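Long-range contacts in protein mini spindles (Drosophila melanogaster, PDB 5VJC), which probably binds tubulin through HEAT-repeat TOG domains, promoting microtubule dynamics and formation of the mitotic spindle: residues W29-P34 with W95-F100; G146-A151 with N184-T189. One frame throughout, in Å; residues are numbered along the deposited sequence.

Contact 1 (W29-P34 with W95-F100)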
loop_
_atom_site.group_PDB
_atom_site.type_symbol
_atom_site.label_atom_id
_atom_site.label_comp_id
_atom_site.label_asym_id
_atom_site.label_seq_id
_atom_site.Cartn_x
_atom_site.Cartn_y
_atom_site.Cartn_z
ATOM N N TRP A 29 13.379 -6.494 -0.376
ATOM C CA TRP A 29 12.272 -6.478 0.571
ATOM C C TRP A 29 10.949 -6.837 -0.086
ATOM O O TRP A 29 10.099 -5.971 -0.326
ATOM C CB TRP A 29 12.151 -5.114 1.240
ATOM C CG TRP A 29 11.361 -5.178 2.515
ATOM C CD1 TRP A 29 10.033 -4.864 2.691
ATOM C CD2 TRP A 29 11.852 -5.598 3.805
ATOM N NE1 TRP A 29 9.681 -5.049 4.012
ATOM C CE2 TRP A 29 10.777 -5.503 4.712
ATOM C CE3 TRP A 29 13.104 -6.035 4.274
ATOM C CZ2 TRP A 29 10.912 -5.827 6.069
ATOM C CZ3 TRP A 29 13.233 -6.371 5.631
ATOM C CH2 TRP A 29 12.140 -6.268 6.507
ATOM N N THR A 30 10.780 -8.122 -0.365
ATOM C CA THR A 30 9.577 -8.635 -1.007
ATOM C C THR A 30 9.326 -10.045 -0.501
ATOM O O THR A 30 10.260 -10.844 -0.406
ATOM C CB THR A 30 9.699 -8.649 -2.549
ATOM O OG1 THR A 30 8.609 -9.393 -3.102
ATOM C CG2 THR A 30 10.998 -9.311 -2.979
ATOM N N PHE A 31 8.081 -10.341 -0.146
ATOM C CA PHE A 31 7.742 -11.642 0.418
ATOM C C PHE A 31 6.241 -11.850 0.511
ATOM O O PHE A 31 5.474 -10.892 0.528
ATOM C CB PHE A 31 8.351 -11.810 1.812
ATOM C CG PHE A 31 8.204 -10.596 2.686
ATOM C CD1 PHE A 31 9.267 -9.709 2.847
ATOM C CD2 PHE A 31 7.012 -10.339 3.344
ATOM C CE1 PHE A 31 9.150 -8.593 3.662
ATOM C CE2 PHE A 31 6.882 -9.220 4.145
ATOM C CZ PHE A 31 7.956 -8.344 4.306
ATOM N N VAL A 32 5.840 -13.116 0.578
ATOM C CA VAL A 32 4.459 -13.480 0.833
ATOM C C VAL A 32 4.173 -13.270 2.308
ATOM O O VAL A 32 3.240 -12.574 2.690
ATOM C CB VAL A 32 4.174 -14.949 0.453
ATOM C CG1 VAL A 32 2.832 -15.399 1.022
ATOM C CG2 VAL A 32 4.216 -15.132 -1.056
ATOM N N THR A 33 5.006 -13.890 3.131
ATOM C CA THR A 33 4.946 -13.731 4.565
ATOM C C THR A 33 6.367 -13.454 5.023
ATOM O O THR A 33 7.310 -14.051 4.510
ATOM C CB THR A 33 4.352 -14.987 5.234
ATOM O OG1 THR A 33 2.953 -15.056 4.924
ATOM C CG2 THR A 33 4.536 -14.967 6.749
ATOM N N PRO A 34 6.538 -12.508 5.953
ATOM C CA PRO A 34 7.906 -12.192 6.380
ATOM C C PRO A 34 8.437 -13.218 7.376
ATOM O O PRO A 34 7.800 -13.473 8.392
ATOM C CB PRO A 34 7.756 -10.818 7.037
ATOM C CG PRO A 34 6.362 -10.816 7.575
ATOM C CD PRO A 34 5.536 -11.627 6.590
ATOM N N TRP A 95 9.795 -1.447 8.711
ATOM C CA TRP A 95 9.379 -1.917 10.037
ATOM C C TRP A 95 7.842 -1.981 10.108
ATOM O O TRP A 95 7.280 -2.890 10.704
ATOM C CB TRP A 95 9.915 -1.014 11.157
ATOM C CG TRP A 95 9.456 -1.466 12.525
ATOM C CD1 TRP A 95 9.899 -2.559 13.221
ATOM C CD2 TRP A 95 8.450 -0.851 13.347
ATOM N NE1 TRP A 95 9.229 -2.659 14.424
ATOM C CE2 TRP A 95 8.344 -1.620 14.528
ATOM C CE3 TRP A 95 7.639 0.284 13.207
ATOM C CZ2 TRP A 95 7.452 -1.301 15.547
ATOM C CZ3 TRP A 95 6.746 0.598 14.228
ATOM C CH2 TRP A 95 6.663 -0.188 15.379
ATOM N N LEU A 96 7.176 -1.020 9.487
ATOM C CA LEU A 96 5.718 -1.035 9.503
ATOM C C LEU A 96 5.176 -2.186 8.647
ATOM O O LEU A 96 4.195 -2.813 9.034
ATOM C CB LEU A 96 5.162 0.325 9.063
ATOM C CG LEU A 96 5.504 1.344 10.160
ATOM C CD1 LEU A 96 5.493 2.763 9.644
ATOM C CD2 LEU A 96 4.560 1.165 11.389
ATOM N N THR A 97 5.828 -2.504 7.530
ATOM C CA THR A 97 5.363 -3.619 6.705
ATOM C C THR A 97 5.387 -4.929 7.508
ATOM O O THR A 97 4.537 -5.798 7.292
ATOM C CB THR A 97 6.188 -3.814 5.398
ATOM O OG1 THR A 97 7.514 -4.271 5.697
ATOM C CG2 THR A 97 6.234 -2.514 4.544
ATOM N N LEU A 98 6.335 -5.077 8.438
ATOM C CA LEU A 98 6.304 -6.254 9.317
ATOM C C LEU A 98 5.076 -6.247 10.235
ATOM O O LEU A 98 4.428 -7.267 10.414
ATOM C CB LEU A 98 7.578 -6.339 10.157
ATOM C CG LEU A 98 8.869 -6.479 9.366
ATOM C CD1 LEU A 98 10.035 -6.401 10.348
ATOM C CD2 LEU A 98 8.914 -7.804 8.575
ATOM N N ARG A 99 4.751 -5.078 10.781
ATOM C CA ARG A 99 3.573 -4.896 11.629
ATOM C C ARG A 99 2.244 -5.092 10.899
ATOM O O ARG A 99 1.202 -5.282 11.533
ATOM C CB ARG A 99 3.591 -3.497 12.264
ATOM C CG ARG A 99 4.650 -3.379 13.348
ATOM C CD ARG A 99 4.630 -4.661 14.146
ATOM N NE ARG A 99 5.857 -4.954 14.877
ATOM C CZ ARG A 99 7.062 -5.074 14.336
ATOM N NH1 ARG A 99 7.242 -4.882 13.037
ATOM N NH2 ARG A 99 8.110 -5.360 15.108
ATOM N N PHE A 100 2.270 -5.030 9.574
ATOM C CA PHE A 100 1.050 -5.278 8.815
ATOM C C PHE A 100 0.649 -6.753 8.851
ATOM O O PHE A 100 -0.502 -7.084 8.584
ATOM C CB PHE A 100 1.208 -4.813 7.371
ATOM C CG PHE A 100 1.291 -3.312 7.222
ATOM C CD1 PHE A 100 0.865 -2.473 8.236
ATOM C CD2 PHE A 100 1.814 -2.747 6.069
ATOM C CE1 PHE A 100 0.940 -1.084 8.098
ATOM C CE2 PHE A 100 1.894 -1.359 5.922
ATOM C CZ PHE A 100 1.455 -0.533 6.939
#
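The indole of Trp29 turns its edge to helix 89-99, with Thr97 CB and Leu98 CG lying in the ring plane, while Phe31 CE1 sits over one face, 3.6 Å above it and offset toward the rim. Phe31 in turn presents its own edge to Trp29 CE2 and carries Pro34 CB over one face. The three rings of the loop are thus packed in succession, and each also meets the helix.

The polar link runs from Trp29 NE1 to Thr97 OG1, a hydrogen bond of 2.9 Å with an N-H...O angle of 156°, its acceptor close to the indole plane. A chi1 of 69° sets Thr97 OG1 between its backbone N and carbonyl carbon, where the hydroxyl is also hydrogen-bonded to Lys94 O; two bonds therefore hold this buried oxygen. Beside it, Leu98 CD2 reaches into the loop, 3.6 Å from Pro34 CB and 3.8 Å from Trp29 CZ2, with Phe31 CZ more distant. A leucine in place of Trp29 would probably leave Thr97 OG1 without its N-H donor and open a gap beside Phe31 and Leu98.

Phe38 and Leu42 of helix 36-48, with Ser136 of helix 131-142, also pack on the indole. The arrangement is a connecting loop tucked by its aromatic side chains against the stacked helices of a HEAT-repeat TOG domain.

Contact 2 (G146-A151 with N184-T189)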
loop_
_atom_site.group_PDB
_atom_site.type_symbol
_atom_site.label_atom_id
_atom_site.label_comp_id
_atom_site.label_asym_id
_atom_site.label_seq_id
_atom_site.Cartn_x
_atom_site.Cartn_y
_atom_site.Cartn_z
ATOM N N GLY A 146 -8.376 -4.690 2.627
ATOM C CA GLY A 146 -9.550 -5.523 2.794
ATOM C C GLY A 146 -9.737 -6.010 4.218
ATOM O O GLY A 146 -10.461 -6.975 4.444
ATOM N N ASP A 147 -9.087 -5.356 5.179
ATOM C CA ASP A 147 -9.176 -5.786 6.583
ATOM C C ASP A 147 -10.639 -5.871 7.066
ATOM O O ASP A 147 -11.476 -5.092 6.614
ATOM C CB ASP A 147 -8.395 -4.818 7.468
ATOM C CG ASP A 147 -8.038 -5.415 8.820
ATOM O OD1 ASP A 147 -8.769 -5.158 9.802
ATOM O OD2 ASP A 147 -7.033 -6.147 8.887
ATOM N N PRO A 148 -10.947 -6.822 7.977
ATOM C CA PRO A 148 -12.262 -6.886 8.628
ATOM C C PRO A 148 -12.657 -5.570 9.298
ATOM O O PRO A 148 -13.848 -5.272 9.390
ATOM C CB PRO A 148 -12.085 -7.978 9.690
ATOM C CG PRO A 148 -10.970 -8.833 9.202
ATOM C CD PRO A 148 -10.094 -7.975 8.329
ATOM N N LYS A 149 -11.677 -4.795 9.762
ATOM C CA LYS A 149 -11.981 -3.607 10.550
ATOM C C LYS A 149 -11.994 -2.318 9.757
ATOM O O LYS A 149 -11.032 -1.969 9.042
ATOM C CB LYS A 149 -11.011 -3.491 11.721
ATOM C CG LYS A 149 -11.272 -4.573 12.753
ATOM C CD LYS A 149 -10.478 -4.381 14.004
ATOM C CE LYS A 149 -10.630 -5.624 14.888
ATOM N NZ LYS A 149 -12.051 -6.039 15.024
ATOM N N ASP A 150 -13.117 -1.619 9.898
ATOM C CA ASP A 150 -13.365 -0.343 9.244
ATOM C C ASP A 150 -12.228 0.682 9.409
ATOM O O ASP A 150 -11.823 1.329 8.444
ATOM C CB ASP A 150 -14.660 0.245 9.791
ATOM C CG ASP A 150 -15.091 1.466 9.054
ATOM O OD1 ASP A 150 -15.887 1.324 8.107
ATOM O OD2 ASP A 150 -14.646 2.568 9.426
ATOM N N ALA A 151 -11.715 0.843 10.625
ATOM C CA ALA A 151 -10.714 1.891 10.851
ATOM C C ALA A 151 -9.388 1.556 10.151
ATOM O O ALA A 151 -8.681 2.458 9.697
ATOM C CB ALA A 151 -10.483 2.110 12.324
ATOM N N ASN A 184 -9.196 -13.747 -0.836
ATOM C CA ASN A 184 -10.117 -13.070 0.070
ATOM C C ASN A 184 -11.072 -12.142 -0.697
ATOM O O ASN A 184 -10.626 -11.263 -1.437
ATOM C CB ASN A 184 -9.331 -12.279 1.122
ATOM C CG ASN A 184 -10.227 -11.651 2.182
ATOM O OD1 ASN A 184 -11.030 -10.775 1.894
ATOM N ND2 ASN A 184 -10.084 -12.100 3.420
ATOM N N ALA A 185 -12.378 -12.321 -0.510
ATOM C CA ALA A 185 -13.346 -11.567 -1.296
ATOM C C ALA A 185 -13.397 -10.096 -0.894
ATOM O O ALA A 185 -13.622 -9.253 -1.736
ATOM C CB ALA A 185 -14.741 -12.190 -1.188
ATOM N N ARG A 186 -13.196 -9.788 0.382
ATOM C CA ARG A 186 -13.192 -8.386 0.788
ATOM C C ARG A 186 -11.995 -7.655 0.176
ATOM O O ARG A 186 -12.119 -6.493 -0.215
ATOM C CB ARG A 186 -13.166 -8.230 2.311
ATOM C CG ARG A 186 -13.490 -6.798 2.745
ATOM C CD ARG A 186 -13.572 -6.614 4.274
ATOM N NE ARG A 186 -14.322 -7.669 4.957
ATOM C CZ ARG A 186 -13.748 -8.660 5.645
ATOM N NH1 ARG A 186 -12.422 -8.722 5.736
ATOM N NH2 ARG A 186 -14.491 -9.586 6.239
ATOM N N GLN A 187 -10.839 -8.330 0.112
ATOM C CA GLN A 187 -9.670 -7.769 -0.566
ATOM C C GLN A 187 -9.995 -7.462 -2.020
ATOM O O GLN A 187 -9.708 -6.364 -2.500
ATOM C CB GLN A 187 -8.469 -8.723 -0.495
ATOM C CG GLN A 187 -7.182 -8.148 -1.053
ATOM C CD GLN A 187 -6.631 -7.007 -0.213
ATOM O OE1 GLN A 187 -7.152 -6.702 0.859
ATOM N NE2 GLN A 187 -5.570 -6.370 -0.700
ATOM N N ARG A 188 -10.604 -8.422 -2.720
ATOM C CA ARG A 188 -10.963 -8.188 -4.128
ATOM C C ARG A 188 -11.939 -7.013 -4.249
ATOM O O ARG A 188 -11.764 -6.132 -5.092
ATOM C CB ARG A 188 -11.551 -9.451 -4.770
ATOM C CG ARG A 188 -10.564 -10.626 -4.821
ATOM C CD ARG A 188 -11.001 -11.714 -5.804
ATOM N NE ARG A 188 -12.280 -12.328 -5.460
ATOM C CZ ARG A 188 -12.441 -13.230 -4.494
ATOM N NH1 ARG A 188 -11.396 -13.620 -3.766
ATOM N NH2 ARG A 188 -13.643 -13.748 -4.248
ATOM N N THR A 189 -12.935 -6.972 -3.370
ATOM C CA THR A 189 -13.917 -5.890 -3.392
ATOM C C THR A 189 -13.286 -4.508 -3.176
ATOM O O THR A 189 -13.573 -3.567 -3.922
ATOM C CB THR A 189 -15.001 -6.103 -2.335
ATOM O OG1 THR A 189 -15.588 -7.397 -2.524
ATOM C CG2 THR A 189 -16.077 -5.025 -2.436
#
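Gly146 lies against the first turn of helix 185-202, its CA only 4.0 Å from the CA of Gln187; a beta carbon on the glycine would run into Gln187 OE1. That turn opens with Asn184 at the N-cap position. Its OD1 accepts from Gln187 N at 3.0 Å, tilted from the carbonyl plane, and more weakly from Arg186 N. The carbonyl of Ala185, one residue on, is gripped by both Thr189 N and Thr189 OG1, which come from opposite faces of its plane.

On the helix side Arg186 carries the largest share of the contact, matched across it by Gly146. With CG anti to the backbone N (chi1 -167°) the chain extends from the helix, then bends at chi3 (-45°), bringing CD to 3.1 Å from Gly146 O and turning the guanidinium so that an edge N-H faces the same oxygen, nearly end-on to its C=O. NH1 donates to Gly146 O at 2.9 Å; the bond is nearly straight at 167°, and the oxygen lies in the guanidinium plane. Pro148 CA lies over one face, toward its rim, 3.4 Å above the plane. The carboxylate of Asp147 does not touch the guanidinium; its OD1 accepts from Lys149 N at 2.9 Å, an Asx turn just ahead of helix 150-166.

Gln187 bends at chi2 and brings OE1 to 2.9 Å from Gly146 N, while its NE2 donates to Leu142 O at the end of helix 131-142. Farther along, Arg188 turns elsewhere, to a salt bridge with Asp221. Thr189 packs on Ser225, Val226 and Ala229 of helix 224-241, and Asp147 touches Leu108 of helix 105-124, so the contact sits among helices, with helix 105-124 beside the 146-151 segment and helix 224-241 beside the 184-189 segment.

From the N terminus, the chain leaves helix 13-22, lays down the loop 29-34, and runs through helices 36-48 to 82-87 before helix 89-99 returns to that loop: contact 1 closes a largely helical excursion of 60 residues. Contact 2 opens only afterwards, at 146-151, and closes 32 residues later on the start of helix 185-202. The two are in series, neither nested nor crossed, with centres 18 Å apart. Helix 131-142 bridges them, lying against contact 1 through Ser136, Phe137 and His140 and offering Leu142 O to contact 2. Contact 1 ties the loop between helices 13-22 and 36-48 to helix 89-99; contact 2 ties the turn ahead of helix 150-166 to the start of helix 185-202.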